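Local coordinates for Baccell_00856 (Bacteroides cellulosilyticus DSM 14838, PDB 5MVH), which is a beta-propeller glycoside hydrolase that probably cleaves rhamnosidic bonds, at residues G151-F156 with M170-V175. Numbering follows the deposited sequence.
Sequences GGDLLF and MNHYSV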
loop_
_atom_site.group_PDB
_atom_site.type_symbol
_atom_site.label_atom_id
_atom_site.label_comp_id
_atom_site.label_asym_id
_atom_site.label_seq_id
_atom_site.Cartn_x
_atom_site.Cartn_y
_atom_site.Cartn_z
ATOM N N GLY A 151 -16.810 -5.294 11.841
ATOM C CA GLY A 151 -18.030 -4.552 12.171
ATOM C C GLY A 151 -18.314 -3.358 11.265
ATOM O O GLY A 151 -19.172 -2.524 11.583
ATOM N N GLY A 152 -17.614 -3.271 10.137
ATOM C CA GLY A 152 -17.737 -2.138 9.229
ATOM C C GLY A 152 -16.992 -0.888 9.643
ATOM O O GLY A 152 -17.216 0.157 9.036
ATOM N N ASP A 153 -16.126 -0.973 10.661
ATOM C CA ASP A 153 -15.333 0.176 11.139
ATOM C C ASP A 153 -14.120 0.367 10.235
ATOM O O ASP A 153 -13.876 -0.466 9.375
ATOM C CB ASP A 153 -14.881 -0.036 12.588
ATOM C CG ASP A 153 -16.017 0.156 13.603
ATOM O OD1 ASP A 153 -17.117 0.567 13.206
ATOM O OD2 ASP A 153 -15.785 -0.116 14.808
ATOM N N LEU A 154 -13.389 1.475 10.422
ATOM C CA LEU A 154 -12.174 1.741 9.653
ATOM C C LEU A 154 -11.010 2.106 10.521
ATOM O O LEU A 154 -11.175 2.671 11.607
ATOM C CB LEU A 154 -12.365 2.859 8.601
ATOM C CG LEU A 154 -13.395 2.694 7.462
ATOM C CD1 LEU A 154 -13.432 3.957 6.599
ATOM C CD2 LEU A 154 -13.098 1.480 6.587
ATOM N N LEU A 155 -9.825 1.813 9.978
ATOM C CA LEU A 155 -8.562 2.283 10.492
ATOM C C LEU A 155 -8.001 3.312 9.512
ATOM O O LEU A 155 -8.093 3.142 8.283
ATOM C CB LEU A 155 -7.591 1.118 10.635
ATOM C CG LEU A 155 -6.429 1.326 11.576
ATOM C CD1 LEU A 155 -6.826 1.127 13.044
ATOM C CD2 LEU A 155 -5.306 0.362 11.180
ATOM N N PHE A 156 -7.446 4.385 10.065
ATOM C CA PHE A 156 -6.661 5.330 9.282
ATOM C C PHE A 156 -5.302 5.445 9.892
ATOM O O PHE A 156 -5.169 5.535 11.111
ATOM C CB PHE A 156 -7.338 6.685 9.259
ATOM C CG PHE A 156 -6.678 7.713 8.346
ATOM C CD1 PHE A 156 -6.760 7.622 6.962
ATOM C CD2 PHE A 156 -6.049 8.802 8.891
ATOM C CE1 PHE A 156 -6.240 8.612 6.148
ATOM C CE2 PHE A 156 -5.512 9.792 8.088
ATOM C CZ PHE A 156 -5.594 9.692 6.716
ATOM N N MET A 170 -2.441 6.672 14.286
ATOM C CA MET A 170 -3.442 5.671 13.944
ATOM C C MET A 170 -4.795 6.008 14.593
ATOM O O MET A 170 -4.890 6.176 15.830
ATOM C CB MET A 170 -2.972 4.300 14.432
ATOM C CG MET A 170 -3.865 3.133 14.033
ATOM S SD MET A 170 -3.278 1.550 14.686
ATOM C CE MET A 170 -1.857 1.218 13.638
ATOM N N ASN A 171 -5.820 6.120 13.763
ATOM C CA ASN A 171 -7.188 6.417 14.201
ATOM C C ASN A 171 -8.134 5.258 13.845
ATOM O O ASN A 171 -7.872 4.471 12.911
ATOM C CB ASN A 171 -7.704 7.684 13.517
ATOM C CG ASN A 171 -6.941 8.910 13.886
ATOM O OD1 ASN A 171 -6.385 9.023 14.974
ATOM N ND2 ASN A 171 -6.932 9.886 12.969
ATOM N N HIS A 172 -9.253 5.204 14.573
ATOM C CA HIS A 172 -10.311 4.206 14.403
ATOM C C HIS A 172 -11.600 4.953 14.124
ATOM O O HIS A 172 -11.956 5.840 14.916
ATOM C CB HIS A 172 -10.513 3.414 15.703
ATOM C CG HIS A 172 -11.749 2.558 15.721
ATOM N ND1 HIS A 172 -11.694 1.186 15.724
ATOM C CD2 HIS A 172 -13.066 2.874 15.817
ATOM C CE1 HIS A 172 -12.920 0.690 15.760
ATOM N NE2 HIS A 172 -13.770 1.693 15.827
ATOM N N TYR A 173 -12.289 4.604 13.043
ATOM C CA TYR A 173 -13.628 5.128 12.766
ATOM C C TYR A 173 -14.690 4.167 13.225
ATOM O O TYR A 173 -14.731 3.018 12.762
ATOM C CB TYR A 173 -13.813 5.356 11.287
ATOM C CG TYR A 173 -15.110 5.987 10.889
ATOM C CD1 TYR A 173 -15.380 7.330 11.201
ATOM C CD2 TYR A 173 -16.048 5.289 10.148
ATOM C CE1 TYR A 173 -16.561 7.931 10.802
ATOM C CE2 TYR A 173 -17.231 5.895 9.739
ATOM C CZ TYR A 173 -17.475 7.211 10.064
ATOM O OH TYR A 173 -18.644 7.824 9.670
ATOM N N SER A 174 -15.565 4.628 14.116
ATOM C CA SER A 174 -16.744 3.855 14.441
ATOM C C SER A 174 -17.853 4.235 13.468
ATOM O O SER A 174 -18.341 5.370 13.499
ATOM C CB SER A 174 -17.195 4.100 15.888
ATOM O OG SER A 174 -18.548 3.699 16.016
ATOM N N VAL A 175 -18.256 3.289 12.623
ATOM C CA VAL A 175 -19.334 3.503 11.664
ATOM C C VAL A 175 -20.709 3.745 12.324
ATOM O O VAL A 175 -21.511 4.537 11.831
ATOM C CB VAL A 175 -19.406 2.368 10.612
ATOM C CG1 VAL A 175 -19.853 1.033 11.220
ATOM C CG2 VAL A 175 -20.298 2.772 9.435
#
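Asp153 reaches across to segment 170-175, one carboxylate oxygen to the ring of His172 and the other to the backbone at Val175. Asp153 OD1 accepts Val175 N at 3.0 Å, a nearly straight bond that arrives from above the carboxylate plane. Asp153 OD2 lies at the edge of the His172 ring, 2.9 Å from His172 NE2, but the bond is weak, bent to 119° at the hydrogen. The carboxylate and ring planes are 81° apart. His172 CG is anti to the backbone N (chi1 169°), and the ring swings forward along the strand and across to the carboxylate. Beyond Asp153 the backbones pair antiparallel. Leu154 and Tyr173 exchange two backbone hydrogen bonds, the shorter from Tyr173 N to Leu154 O at 2.7 Å; Phe156 and Asn171 do the same. Between them lies the non-hydrogen-bonded pair Leu155 and His172, where Leu155 CD1 packs on Met170 CG at 3.7 Å. On the other face, Asn171 OD1 is taken by Arg182 and Tyr173 OH by Arg118; Ser174 OG bonds to Glu177 N. This hairpin forms the two middle strands of a four-stranded propeller blade: strand 141-148 flanks Leu155, strand 179-184 flanks Met170 and His172, and Leu154 and Phe156 pack against strand 103-107.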